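Local coordinates for uronate isomerase (Caulobacter crescentus, PDB 2Q01), which catalyses the isomerisation of D-glucuronate to D-fructuronate and of D-galacturonate to D-tagaturonate in pentose and glucuronate interconversion, at residues T406-D418 with L457-Y470. Numbering follows the deposited sequence.
Sequences TAGFYNTVGFNDD and LIVDLTYNLPKKAY. With K (potassium ion), chain E.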
loop_
_atom_site.group_PDB
_atom_site.type_symbol
_atom_site.label_atom_id
_atom_site.label_comp_id
_atom_site.label_asym_id
_atom_site.label_seq_id
_atom_site.Cartn_x
_atom_site.Cartn_y
_atom_site.Cartn_z
ATOM N N THR B 406 -3.344 7.731 -13.452
ATOM C CA THR B 406 -2.362 8.783 -13.722
ATOM C C THR B 406 -1.548 8.537 -15.002
ATOM O O THR B 406 -1.387 9.441 -15.822
ATOM C CB THR B 406 -1.428 8.993 -12.522
ATOM O OG1 THR B 406 -2.215 9.199 -11.344
ATOM C CG2 THR B 406 -0.548 10.193 -12.737
ATOM N N ALA B 407 -1.049 7.318 -15.174
ATOM C CA ALA B 407 -0.229 6.990 -16.337
ATOM C C ALA B 407 -1.051 6.672 -17.590
ATOM O O ALA B 407 -0.586 6.863 -18.712
ATOM C CB ALA B 407 0.723 5.838 -16.010
ATOM N N GLY B 408 -2.276 6.194 -17.404
ATOM C CA GLY B 408 -3.065 5.699 -18.517
ATOM C C GLY B 408 -2.572 4.330 -18.914
ATOM O O GLY B 408 -1.816 3.697 -18.174
ATOM N N PHE B 409 -3.004 3.872 -20.085
ATOM C CA PHE B 409 -2.598 2.569 -20.601
ATOM C C PHE B 409 -1.406 2.673 -21.541
ATOM O O PHE B 409 -0.652 1.716 -21.709
ATOM C CB PHE B 409 -3.752 1.914 -21.349
ATOM C CG PHE B 409 -4.872 1.449 -20.462
ATOM C CD1 PHE B 409 -4.784 0.238 -19.781
ATOM C CD2 PHE B 409 -6.022 2.213 -20.323
ATOM C CE1 PHE B 409 -5.825 -0.200 -18.967
ATOM C CE2 PHE B 409 -7.072 1.782 -19.519
ATOM C CZ PHE B 409 -6.973 0.576 -18.839
ATOM N N TYR B 410 -1.238 3.842 -22.145
ATOM C CA TYR B 410 -0.301 4.012 -23.247
ATOM C C TYR B 410 1.084 4.410 -22.757
ATOM O O TYR B 410 2.026 4.528 -23.545
ATOM C CB TYR B 410 -0.874 4.998 -24.264
ATOM C CG TYR B 410 -2.188 4.518 -24.846
ATOM C CD1 TYR B 410 -3.406 4.927 -24.302
ATOM C CD2 TYR B 410 -2.216 3.624 -25.915
ATOM C CE1 TYR B 410 -4.610 4.475 -24.814
ATOM C CE2 TYR B 410 -3.423 3.165 -26.436
ATOM C CZ TYR B 410 -4.612 3.595 -25.876
ATOM O OH TYR B 410 -5.810 3.153 -26.382
ATOM N N ASN B 411 1.179 4.602 -21.441
ATOM C CA ASN B 411 2.429 4.780 -20.723
ATOM C C ASN B 411 2.886 3.482 -20.051
ATOM O O ASN B 411 3.781 3.495 -19.204
ATOM C CB ASN B 411 2.266 5.864 -19.662
ATOM C CG ASN B 411 2.337 7.264 -20.239
ATOM O OD1 ASN B 411 3.217 7.565 -21.052
ATOM N ND2 ASN B 411 1.461 8.142 -19.786
ATOM N N THR B 412 2.245 2.373 -20.412
ATOM C CA THR B 412 2.665 1.041 -19.977
ATOM C C THR B 412 3.162 0.243 -21.194
ATOM O O THR B 412 2.994 0.680 -22.335
ATOM C CB THR B 412 1.547 0.286 -19.190
ATOM O OG1 THR B 412 0.516 -0.154 -20.086
ATOM C CG2 THR B 412 0.941 1.174 -18.082
ATOM N N VAL B 413 3.795 -0.906 -20.957
ATOM C CA VAL B 413 4.457 -1.657 -22.036
ATOM C C VAL B 413 3.890 -3.071 -22.252
ATOM O O VAL B 413 4.472 -3.878 -22.981
ATOM C CB VAL B 413 6.011 -1.723 -21.837
ATOM C CG1 VAL B 413 6.597 -0.344 -21.731
ATOM C CG2 VAL B 413 6.390 -2.546 -20.605
ATOM N N GLY B 414 2.756 -3.363 -21.627
ATOM C CA GLY B 414 2.181 -4.698 -21.693
ATOM C C GLY B 414 2.808 -5.652 -20.691
ATOM O O GLY B 414 3.060 -5.286 -19.544
ATOM N N PHE B 415 3.070 -6.878 -21.132
ATOM C CA PHE B 415 3.491 -7.954 -20.242
ATOM C C PHE B 415 4.781 -8.617 -20.716
ATOM O O PHE B 415 4.976 -8.832 -21.912
ATOM C CB PHE B 415 2.358 -8.995 -20.116
ATOM C CG PHE B 415 2.726 -10.222 -19.319
ATOM C CD1 PHE B 415 2.738 -10.188 -17.928
ATOM C CD2 PHE B 415 3.051 -11.419 -19.961
ATOM C CE1 PHE B 415 3.086 -11.325 -17.193
ATOM C CE2 PHE B 415 3.402 -12.557 -19.229
ATOM C CZ PHE B 415 3.412 -12.510 -17.849
ATOM N N ASN B 416 5.659 -8.924 -19.766
ATOM C CA ASN B 416 6.767 -9.843 -19.998
ATOM C C ASN B 416 6.745 -10.953 -18.949
ATOM O O ASN B 416 6.371 -10.718 -17.804
ATOM C CB ASN B 416 8.120 -9.113 -20.057
ATOM C CG ASN B 416 8.503 -8.452 -18.745
ATOM O OD1 ASN B 416 8.260 -7.264 -18.543
ATOM N ND2 ASN B 416 9.126 -9.213 -17.855
ATOM N N ASP B 417 7.130 -12.161 -19.342
ATOM C CA ASP B 417 7.020 -13.310 -18.452
ATOM C C ASP B 417 8.157 -13.408 -17.438
ATOM O O ASP B 417 7.944 -13.906 -16.327
ATOM C CB ASP B 417 6.883 -14.613 -19.246
ATOM C CG ASP B 417 7.928 -14.750 -20.336
ATOM O OD1 ASP B 417 7.543 -14.719 -21.521
ATOM O OD2 ASP B 417 9.128 -14.891 -20.017
ATOM N N ASP B 418 9.348 -12.950 -17.844
ATOM C CA ASP B 418 10.561 -12.899 -17.005
ATOM C C ASP B 418 10.891 -14.235 -16.313
ATOM O O ASP B 418 11.132 -14.290 -15.103
ATOM C CB ASP B 418 10.467 -11.746 -15.989
ATOM C CG ASP B 418 11.806 -11.405 -15.346
ATOM O OD1 ASP B 418 12.840 -11.420 -16.046
ATOM O OD2 ASP B 418 11.821 -11.125 -14.129
ATOM N N LEU B 457 -8.212 -1.647 -26.557
ATOM C CA LEU B 457 -7.181 -1.704 -25.520
ATOM C C LEU B 457 -6.622 -3.080 -25.247
ATOM O O LEU B 457 -5.422 -3.218 -25.055
ATOM C CB LEU B 457 -7.666 -1.079 -24.212
ATOM C CG LEU B 457 -7.383 0.420 -24.168
ATOM C CD1 LEU B 457 -8.139 1.098 -23.057
ATOM C CD2 LEU B 457 -5.896 0.659 -24.032
ATOM N N ILE B 458 -7.484 -4.090 -25.236
ATOM C CA ILE B 458 -7.038 -5.454 -24.970
ATOM C C ILE B 458 -6.021 -5.944 -26.020
ATOM O O ILE B 458 -5.019 -6.565 -25.670
ATOM C CB ILE B 458 -8.239 -6.432 -24.744
ATOM C CG1 ILE B 458 -7.781 -7.740 -24.101
ATOM C CG2 ILE B 458 -9.011 -6.699 -26.030
ATOM C CD1 ILE B 458 -7.452 -7.634 -22.656
ATOM N N VAL B 459 -6.257 -5.604 -27.286
ATOM C CA VAL B 459 -5.378 -5.986 -28.392
ATOM C C VAL B 459 -4.068 -5.188 -28.359
ATOM O O VAL B 459 -2.996 -5.735 -28.643
ATOM C CB VAL B 459 -6.101 -5.846 -29.763
ATOM C CG1 VAL B 459 -5.215 -6.326 -30.919
ATOM C CG2 VAL B 459 -7.393 -6.640 -29.760
ATOM N N ASP B 460 -4.160 -3.910 -27.987
ATOM C CA ASP B 460 -2.989 -3.041 -27.847
ATOM C C ASP B 460 -2.082 -3.548 -26.736
ATOM O O ASP B 460 -0.906 -3.843 -26.974
ATOM C CB ASP B 460 -3.408 -1.596 -27.563
ATOM C CG ASP B 460 -3.655 -0.793 -28.829
ATOM O OD1 ASP B 460 -3.229 -1.231 -29.921
ATOM O OD2 ASP B 460 -4.272 0.289 -28.729
ATOM N N LEU B 461 -2.659 -3.683 -25.542
ATOM C CA LEU B 461 -1.976 -4.205 -24.353
ATOM C C LEU B 461 -1.270 -5.543 -24.581
ATOM O O LEU B 461 -0.167 -5.763 -24.075
ATOM C CB LEU B 461 -2.973 -4.341 -23.195
ATOM C CG LEU B 461 -3.151 -3.231 -22.144
ATOM C CD1 LEU B 461 -3.039 -1.817 -22.694
ATOM C CD2 LEU B 461 -4.467 -3.413 -21.384
ATOM N N THR B 462 -1.906 -6.419 -25.357
ATOM C CA THR B 462 -1.381 -7.753 -25.629
ATOM C C THR B 462 -0.270 -7.747 -26.678
ATOM O O THR B 462 0.768 -8.392 -26.494
ATOM C CB THR B 462 -2.520 -8.716 -26.060
ATOM O OG1 THR B 462 -3.493 -8.794 -25.012
ATOM C CG2 THR B 462 -1.998 -10.116 -26.344
ATOM N N TYR B 463 -0.475 -7.006 -27.762
ATOM C CA TYR B 463 0.341 -7.191 -28.956
ATOM C C TYR B 463 1.025 -5.916 -29.464
ATOM O O TYR B 463 2.244 -5.901 -29.637
ATOM C CB TYR B 463 -0.507 -7.850 -30.061
ATOM C CG TYR B 463 0.259 -8.336 -31.279
ATOM C CD1 TYR B 463 0.795 -9.620 -31.325
ATOM C CD2 TYR B 463 0.417 -7.514 -32.400
ATOM C CE1 TYR B 463 1.494 -10.067 -32.448
ATOM C CE2 TYR B 463 1.112 -7.947 -33.520
ATOM C CZ TYR B 463 1.646 -9.219 -33.538
ATOM O OH TYR B 463 2.328 -9.635 -34.653
ATOM N N ASN B 464 0.246 -4.866 -29.710
ATOM C CA ASN B 464 0.755 -3.655 -30.372
ATOM C C ASN B 464 1.654 -2.797 -29.493
ATOM O O ASN B 464 2.689 -2.311 -29.947
ATOM C CB ASN B 464 -0.395 -2.805 -30.909
ATOM C CG ASN B 464 -1.298 -3.571 -31.844
ATOM O OD1 ASN B 464 -0.860 -4.059 -32.888
ATOM N ND2 ASN B 464 -2.572 -3.680 -31.480
ATOM N N LEU B 465 1.242 -2.611 -28.240
ATOM C CA LEU B 465 2.004 -1.829 -27.260
ATOM C C LEU B 465 3.343 -2.434 -26.804
ATOM O O LEU B 465 4.308 -1.683 -26.684
ATOM C CB LEU B 465 1.127 -1.400 -26.070
ATOM C CG LEU B 465 0.469 -0.007 -26.081
ATOM C CD1 LEU B 465 -0.111 0.426 -27.433
ATOM C CD2 LEU B 465 -0.591 0.073 -24.989
ATOM N N PRO B 466 3.414 -3.766 -26.525
ATOM C CA PRO B 466 4.745 -4.380 -26.334
ATOM C C PRO B 466 5.691 -4.252 -27.543
ATOM O O PRO B 466 6.897 -4.077 -27.365
ATOM C CB PRO B 466 4.421 -5.858 -26.090
ATOM C CG PRO B 466 3.029 -5.869 -25.585
ATOM C CD PRO B 466 2.339 -4.756 -26.304
ATOM N N LYS B 467 5.140 -4.343 -28.749
ATOM C CA LYS B 467 5.905 -4.172 -29.978
ATOM C C LYS B 467 6.464 -2.756 -30.164
ATOM O O LYS B 467 7.650 -2.600 -30.434
ATOM C CB LYS B 467 5.057 -4.550 -31.184
ATOM C CG LYS B 467 5.206 -5.977 -31.633
ATOM C CD LYS B 467 4.438 -6.179 -32.922
ATOM C CE LYS B 467 5.020 -7.313 -33.721
ATOM N NZ LYS B 467 4.423 -7.400 -35.082
ATOM N N LYS B 468 5.618 -1.737 -30.020
ATOM C CA LYS B 468 6.068 -0.348 -30.151
ATOM C C LYS B 468 7.140 0.013 -29.130
ATOM O O LYS B 468 8.171 0.581 -29.491
ATOM C CB LYS B 468 4.897 0.642 -30.070
ATOM C CG LYS B 468 4.351 1.034 -31.433
ATOM C CD LYS B 468 3.305 2.140 -31.354
ATOM C CE LYS B 468 2.728 2.425 -32.739
ATOM N NZ LYS B 468 1.590 3.382 -32.711
ATOM N N ALA B 469 6.896 -0.361 -27.874
ATOM C CA ALA B 469 7.757 0.007 -26.751
ATOM C C ALA B 469 9.145 -0.610 -26.840
ATOM O O ALA B 469 10.137 0.035 -26.491
ATOM C CB ALA B 469 7.099 -0.368 -25.443
ATOM N N TYR B 470 9.202 -1.849 -27.321
ATOM C CA TYR B 470 10.459 -2.573 -27.472
ATOM C C TYR B 470 10.995 -2.538 -28.899
ATOM O O TYR B 470 11.848 -3.343 -29.250
ATOM C CB TYR B 470 10.301 -4.019 -27.002
ATOM C CG TYR B 470 10.214 -4.135 -25.507
ATOM C CD1 TYR B 470 8.984 -4.102 -24.856
ATOM C CD2 TYR B 470 11.367 -4.262 -24.736
ATOM C CE1 TYR B 470 8.912 -4.188 -23.472
ATOM C CE2 TYR B 470 11.302 -4.353 -23.357
ATOM C CZ TYR B 470 10.072 -4.318 -22.733
ATOM O OH TYR B 470 10.013 -4.415 -21.368
HETATM K K K E . 5.691 8.590 -20.664
HETATM O O HOH W 1 1.071 -7.898 -23.183
HETATM O O HOH W 2 7.927 -5.757 -20.583
HETATM O O HOH W 3 6.088 7.935 -23.166
#
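Leu-457 meets two neighbouring aromatic residues: CD1 makes an off-centre CH-pi contact with Phe-409, 4.1 Å from the ring centroid, while CD2 sits between Phe-409 CB and CG and the hydroxyl end of Tyr-410, 3.4 Å from its OH. Phe-409 CB points toward the helix, and with CG anti to the carbonyl carbon (chi1 -71°) the ring crosses Leu-457 at about a right angle, its CD1 carbon meeting both methyls of Leu-461. With Phe-409 cut back to alanine, CB would remain, but Leu-457 CD1 is likely to lose its CH-pi partner and a gap to open beside Leu-461. Leu-465 CD2 packs 4.0 Å from Tyr-410 CD2, and Asp-460 OD2 approaches the Tyr-410 ring edge near its plane. Farther along, Val-413 CG1 touches Ala-469 CB at 3.7 Å, and Val-413 O receives a CA-H...O contact from Pro-466. Gly-414 passes so close to Leu-461 O and Pro-466 that a side chain would clash. Water links Asn-416 OD1 to Tyr-470 OH, 2.6 Å from each.

Behind these contacts, Thr-412 N and OG1 both bond Phe-409 O, closing a type I turn. Asn-411, in this turn, donates through ND2 to Ala-407 O and binds potassium through OD1, with Ser-75 of the second subunit among the other ligands. In this TIM-barrel-clan enzyme, largely apolar packing thus joins helix 451-469 to the loop after helix 393-407, leaving Asn-411 to an intersubunit metal site.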